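Local structure of alpha-L-rhamnosidase (Streptomyces avermitilis, 3W5M) at residues P57-S62 and V73-P78; G520-L525 and T550-G555. The protein hydrolyses terminal non-reducing alpha-L-rhamnose residues from plant flavonoids such as naringin and from gum arabic, and carries a calcium-dependent rhamnose-binding module. All blocks are in the same frame, centred on the assembly; numbering follows the deposited sequence. Where two conformers were deposited one is given.

Contact 1: residues P57-S62 and V73-P78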
loop_
_atom_site.group_PDB
_atom_site.type_symbol
_atom_site.label_atom_id
_atom_site.label_comp_id
_atom_site.label_asym_id
_atom_site.label_seq_id
_atom_site.Cartn_x
_atom_site.Cartn_y
_atom_site.Cartn_z
ATOM N N PRO A 57 29.315 -10.108 -29.799
ATOM C CA PRO A 57 28.750 -10.343 -28.455
ATOM C C PRO A 57 29.366 -11.538 -27.736
ATOM O O PRO A 57 29.422 -12.625 -28.287
ATOM C CB PRO A 57 27.271 -10.619 -28.747
ATOM C CG PRO A 57 27.259 -11.150 -30.148
ATOM C CD PRO A 57 28.321 -10.366 -30.856
ATOM N N ASP A 58 29.803 -11.316 -26.502
ATOM C CA ASP A 58 30.447 -12.351 -25.692
ATOM C C ASP A 58 29.505 -13.065 -24.717
ATOM O O ASP A 58 29.919 -14.031 -24.083
ATOM C CB ASP A 58 31.637 -11.772 -24.923
ATOM C CG ASP A 58 31.244 -10.613 -24.026
ATOM O OD1 ASP A 58 30.055 -10.223 -24.027
ATOM O OD2 ASP A 58 32.122 -10.094 -23.314
ATOM N N VAL A 59 28.255 -12.606 -24.578
ATOM C CA VAL A 59 27.322 -13.300 -23.658
ATOM C C VAL A 59 26.328 -14.165 -24.435
ATOM O O VAL A 59 26.270 -15.373 -24.259
ATOM C CB VAL A 59 26.631 -12.296 -22.681
ATOM C CG1 VAL A 59 25.662 -12.991 -21.733
ATOM C CG2 VAL A 59 27.665 -11.506 -21.895
ATOM N N TRP A 60 25.551 -13.553 -25.323
ATOM C CA TRP A 60 24.528 -14.283 -26.062
ATOM C C TRP A 60 24.261 -13.639 -27.411
ATOM O O TRP A 60 24.372 -12.429 -27.570
ATOM C CB TRP A 60 23.219 -14.327 -25.272
ATOM C CG TRP A 60 22.130 -15.230 -25.829
ATOM C CD1 TRP A 60 22.276 -16.514 -26.307
ATOM C CD2 TRP A 60 20.725 -14.944 -25.887
ATOM N NE1 TRP A 60 21.057 -17.020 -26.676
ATOM C CE2 TRP A 60 20.086 -16.081 -26.427
ATOM C CE3 TRP A 60 19.944 -13.833 -25.530
ATOM C CZ2 TRP A 60 18.704 -16.134 -26.638
ATOM C CZ3 TRP A 60 18.573 -13.879 -25.751
ATOM C CH2 TRP A 60 17.962 -15.028 -26.294
ATOM N N ASP A 61 23.921 -14.485 -28.370
ATOM C CA ASP A 61 23.388 -14.067 -29.642
ATOM C C ASP A 61 22.351 -15.097 -29.999
ATOM O O ASP A 61 22.691 -16.219 -30.326
ATOM C CB ASP A 61 24.478 -14.030 -30.716
ATOM C CG ASP A 61 23.996 -13.400 -32.013
ATOM O OD1 ASP A 61 22.796 -13.558 -32.375
ATOM O OD2 ASP A 61 24.824 -12.741 -32.673
ATOM N N SER A 62 21.076 -14.725 -29.958
ATOM C CA SER A 62 20.008 -15.673 -30.250
ATOM C C SER A 62 20.091 -16.150 -31.691
ATOM O O SER A 62 19.455 -17.140 -32.027
ATOM C CB SER A 62 18.646 -15.016 -30.076
ATOM O OG SER A 62 18.548 -13.886 -30.938
ATOM N N VAL A 73 9.859 -11.521 -23.909
ATOM C CA VAL A 73 10.637 -12.652 -24.445
ATOM C C VAL A 73 11.764 -12.981 -23.471
ATOM O O VAL A 73 12.615 -12.120 -23.178
ATOM C CB VAL A 73 11.205 -12.333 -25.846
ATOM C CG1 VAL A 73 12.022 -13.521 -26.376
ATOM C CG2 VAL A 73 10.101 -11.944 -26.799
ATOM N N PRO A 74 11.779 -14.217 -22.919
ATOM C CA PRO A 74 12.798 -14.526 -21.904
ATOM C C PRO A 74 14.194 -14.654 -22.458
ATOM O O PRO A 74 14.423 -15.318 -23.493
ATOM C CB PRO A 74 12.359 -15.877 -21.310
ATOM C CG PRO A 74 11.297 -16.393 -22.209
ATOM C CD PRO A 74 10.790 -15.304 -23.091
ATOM N N TYR A 75 15.127 -14.004 -21.778
ATOM C CA TYR A 75 16.550 -14.287 -21.981
ATOM C C TYR A 75 16.784 -15.791 -22.006
ATOM O O TYR A 75 16.337 -16.503 -21.103
ATOM C CB TYR A 75 17.361 -13.664 -20.871
ATOM C CG TYR A 75 18.834 -14.038 -20.914
ATOM C CD1 TYR A 75 19.701 -13.426 -21.818
ATOM C CD2 TYR A 75 19.350 -15.008 -20.045
ATOM C CE1 TYR A 75 21.048 -13.769 -21.855
ATOM C CE2 TYR A 75 20.698 -15.366 -20.074
ATOM C CZ TYR A 75 21.543 -14.744 -20.974
ATOM O OH TYR A 75 22.873 -15.084 -21.000
ATOM N N ALA A 76 17.482 -16.275 -23.028
ATOM C CA ALA A 76 17.747 -17.732 -23.112
ATOM C C ALA A 76 19.183 -18.042 -23.489
ATOM O O ALA A 76 19.461 -19.017 -24.176
ATOM C CB ALA A 76 16.756 -18.425 -24.053
ATOM N N GLY A 77 20.107 -17.217 -23.020
ATOM C CA GLY A 77 21.528 -17.502 -23.178
ATOM C C GLY A 77 22.122 -18.200 -21.964
ATOM O O GLY A 77 21.392 -18.752 -21.152
ATOM N N PRO A 78 23.463 -18.168 -21.842
ATOM C CA PRO A 78 24.192 -18.824 -20.755
ATOM C C PRO A 78 23.828 -18.234 -19.388
ATOM O O PRO A 78 23.409 -17.088 -19.316
ATOM C CB PRO A 78 25.661 -18.572 -21.118
ATOM C CG PRO A 78 25.648 -18.394 -22.605
ATOM C CD PRO A 78 24.376 -17.652 -22.881
#

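Contact 2: residues G520-L525 and T550-G555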
loop_
_atom_site.group_PDB
_atom_site.type_symbol
_atom_site.label_atom_id
_atom_site.label_comp_id
_atom_site.label_asym_id
_atom_site.label_seq_id
_atom_site.Cartn_x
_atom_site.Cartn_y
_atom_site.Cartn_z
ATOM N N GLY A 520 12.700 24.677 20.897
ATOM C CA GLY A 520 11.796 24.143 21.928
ATOM C C GLY A 520 10.313 24.318 21.599
ATOM O O GLY A 520 9.456 23.763 22.277
ATOM N N THR A 521 9.987 25.108 20.573
ATOM C CA THR A 521 8.571 25.242 20.150
ATOM C C THR A 521 8.145 23.902 19.539
ATOM O O THR A 521 8.846 23.382 18.699
ATOM C CB THR A 521 8.391 26.368 19.119
ATOM O OG1 THR A 521 9.015 27.570 19.612
ATOM C CG2 THR A 521 6.914 26.636 18.855
ATOM N N THR A 522 7.022 23.361 19.986
ATOM C CA THR A 522 6.459 22.125 19.384
ATOM C C THR A 522 5.236 22.311 18.472
ATOM O O THR A 522 4.183 22.764 18.916
ATOM C CB THR A 522 6.164 21.099 20.482
ATOM O OG1 THR A 522 7.386 20.835 21.184
ATOM C CG2 THR A 522 5.608 19.765 19.891
ATOM N N VAL A 523 5.384 21.920 17.201
ATOM C CA VAL A 523 4.282 21.996 16.234
ATOM C C VAL A 523 3.716 20.600 16.067
ATOM O O VAL A 523 4.466 19.654 15.896
ATOM C CB VAL A 523 4.739 22.510 14.866
ATOM C CG1 VAL A 523 3.547 22.667 13.923
ATOM C CG2 VAL A 523 5.444 23.844 15.029
ATOM N N ARG A 524 2.399 20.515 16.110
ATOM C CA ARG A 524 1.696 19.259 15.898
ATOM C C ARG A 524 0.902 19.307 14.595
ATOM O O ARG A 524 0.271 20.308 14.274
ATOM C CB ARG A 524 0.782 18.955 17.076
ATOM C CG ARG A 524 1.528 18.362 18.244
ATOM C CD ARG A 524 0.656 18.211 19.473
ATOM N NE ARG A 524 1.517 18.227 20.650
ATOM C CZ ARG A 524 2.032 19.339 21.169
ATOM N NH1 ARG A 524 1.748 20.519 20.623
ATOM N NH2 ARG A 524 2.812 19.271 22.236
ATOM N N LEU A 525 0.950 18.213 13.832
ATOM C CA LEU A 525 0.271 18.136 12.537
ATOM C C LEU A 525 -0.612 16.926 12.585
ATOM O O LEU A 525 -0.104 15.813 12.612
ATOM C CB LEU A 525 1.267 17.928 11.388
ATOM C CG LEU A 525 2.450 18.906 11.338
ATOM C CD1 LEU A 525 3.441 18.507 10.253
ATOM C CD2 LEU A 525 1.939 20.327 11.130
ATOM N N THR A 550 4.847 15.318 14.974
ATOM C CA THR A 550 5.148 16.329 15.969
ATOM C C THR A 550 6.575 16.761 15.691
ATOM O O THR A 550 7.453 15.913 15.487
ATOM C CB THR A 550 5.021 15.728 17.389
ATOM O OG1 THR A 550 3.720 15.135 17.557
ATOM C CG2 THR A 550 5.241 16.780 18.484
ATOM N N TYR A 551 6.820 18.076 15.649
ATOM C CA TYR A 551 8.152 18.577 15.373
ATOM C C TYR A 551 8.526 19.640 16.394
ATOM O O TYR A 551 7.789 20.584 16.569
ATOM C CB TYR A 551 8.208 19.220 13.981
ATOM C CG TYR A 551 9.551 19.838 13.625
ATOM C CD1 TYR A 551 10.657 19.033 13.311
ATOM C CD2 TYR A 551 9.720 21.226 13.603
ATOM C CE1 TYR A 551 11.887 19.589 12.990
ATOM C CE2 TYR A 551 10.955 21.800 13.266
ATOM C CZ TYR A 551 12.032 20.982 12.956
ATOM O OH TYR A 551 13.262 21.516 12.640
ATOM N N THR A 552 9.679 19.476 17.039
ATOM C CA THR A 552 10.163 20.449 18.022
ATOM C C THR A 552 11.332 21.201 17.393
ATOM O O THR A 552 12.269 20.598 16.913
ATOM C CB THR A 552 10.588 19.763 19.333
ATOM O OG1 THR A 552 9.461 19.097 19.883
ATOM C CG2 THR A 552 11.074 20.798 20.365
ATOM N N LEU A 553 11.260 22.528 17.393
ATOM C CA LEU A 553 12.232 23.369 16.685
ATOM C C LEU A 553 13.600 23.444 17.354
ATOM O O LEU A 553 13.692 23.353 18.579
ATOM C CB LEU A 553 11.677 24.787 16.570
ATOM C CG LEU A 553 10.723 25.056 15.401
ATOM C CD1 LEU A 553 9.403 24.309 15.565
ATOM C CD2 LEU A 553 10.453 26.564 15.290
ATOM N N LYS A 554 14.637 23.613 16.532
ATOM C CA LYS A 554 16.003 23.879 17.041
ATOM C C LYS A 554 16.341 25.391 17.079
ATOM O O LYS A 554 17.413 25.770 17.539
ATOM C CB LYS A 554 17.065 23.086 16.275
ATOM C CG LYS A 554 17.220 23.470 14.808
ATOM C CD LYS A 554 18.208 22.591 14.066
ATOM C CE LYS A 554 17.970 22.691 12.575
ATOM N NZ LYS A 554 19.018 21.940 11.840
ATOM N N GLY A 555 15.429 26.232 16.583
ATOM C CA GLY A 555 15.614 27.700 16.544
ATOM C C GLY A 555 16.664 28.154 15.572
ATOM O O GLY A 555 17.524 28.970 15.912
#

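Contact 1: residues P57-S62 and V73-P78
The hydroxyl of Tyr75 meets CG1 of Val59 across the contact at 3.6 Å and is hydrogen-bonded, at 2.7 Å from Tyr75 OH to Pro78 O, within its own segment, lying in the carbonyl plane on a lone pair. The setting is the N-terminal immunoglobulin-like domain, consistent with a fibronectin type 3 sandwich: residues 73-78 leave one sheet and pass over the edge strand of the other, which enters through a classic beta bulge where Val59 and Trp60 both face Val47. Trp60 contributes the largest single share of the buried surface. Its indole, swung out with chi1 at -171° so that CG is trans to N, lays one face against the Ala76-Gly77 backbone. The CA of Gly77 sits 3.4 Å from the centroid of the five-membered ring of Trp60, 13° off the normal, a CH-pi contact over the face. Farther out, CH2 of Trp60 comes within 3.5 Å of Ala76 N, while Ser62 N lies over the opposite face, toward the rim. The Tyr75 ring meets the six-membered ring of Trp60 obliquely, planes at 71°, with Tyr75 CD1 3.7 Å from Trp60 CE3. One face of the Tyr75 ring carries Gly77 N over its centre. Beside the bulge, CD of Pro78 packs against Val59 O at 3.3 Å.

Contact 2: residues G520-L525 and T550-G555
Thr522 packs its methyl diagonally against that of Thr550, CG2 to CG2 at 3.3 Å, tighter than usual van der Waals contact, and sets its hydroxyl beside that of Thr552, OG1 to OG1 at 3.0 Å, in a hydrogen bond between the two hydroxyls. These are neighbouring antiparallel strands of the concanavalin-like beta-sandwich domain, with Thr522-Thr552 and Arg524-Thr550 as non-hydrogen-bonded pairs flanking the hydrogen-bonded pair Val523-Tyr551. The torsion of Thr522 (chi1 -58°) makes this double use possible: CG2, anti to the backbone N, reaches on toward Thr550, while OG1 stays beside the N. Two bonds tie Val523 to Tyr551, N to O at 2.8 Å each way. On their face, CG2 of Val523 approaches CD1 of Leu553 at 4.0 Å; Val575 of the neighbouring strand 572-576 touches Val523, and Val515 of strand 510-515 touches Leu553 and Tyr551. Tyr551 carries its hydroxyl away to Glu559. Beyond Thr522 and Thr552 the main chains still bond, Gly520 N to Leu553 O at 2.8 Å. Three groups converge on the carbonyl oxygen of Thr521: the amide N of Leu553 at 2.9 Å, in the carbonyl plane, the CA of Thr552, and the Leu553 methyl CD1 at 3.3 Å.

In the fold
Contacts 1 and 2 belong to different domains, their centres about 57 Å apart, and share no element. Contact 1 lies at the surface of the N-terminal domain and joins its two sheets through a loop; no hydrogen bond crosses between 57-62 and 73-78, whose backbone bonds go to strand 40-48 and to strand 26-32 and the residue just before it. Contact 2 is partly buried and lies within one sheet, where strand 522-528 runs between strands 548-552 and 572-576. There main-chain hydrogen bonds set the register and side chains divide by face, the threonines of the pairs and Arg524 on one, Val523 and Tyr551 on the other. Aromatic and glycine packing dominates the first; regular strand pairing dominates the second.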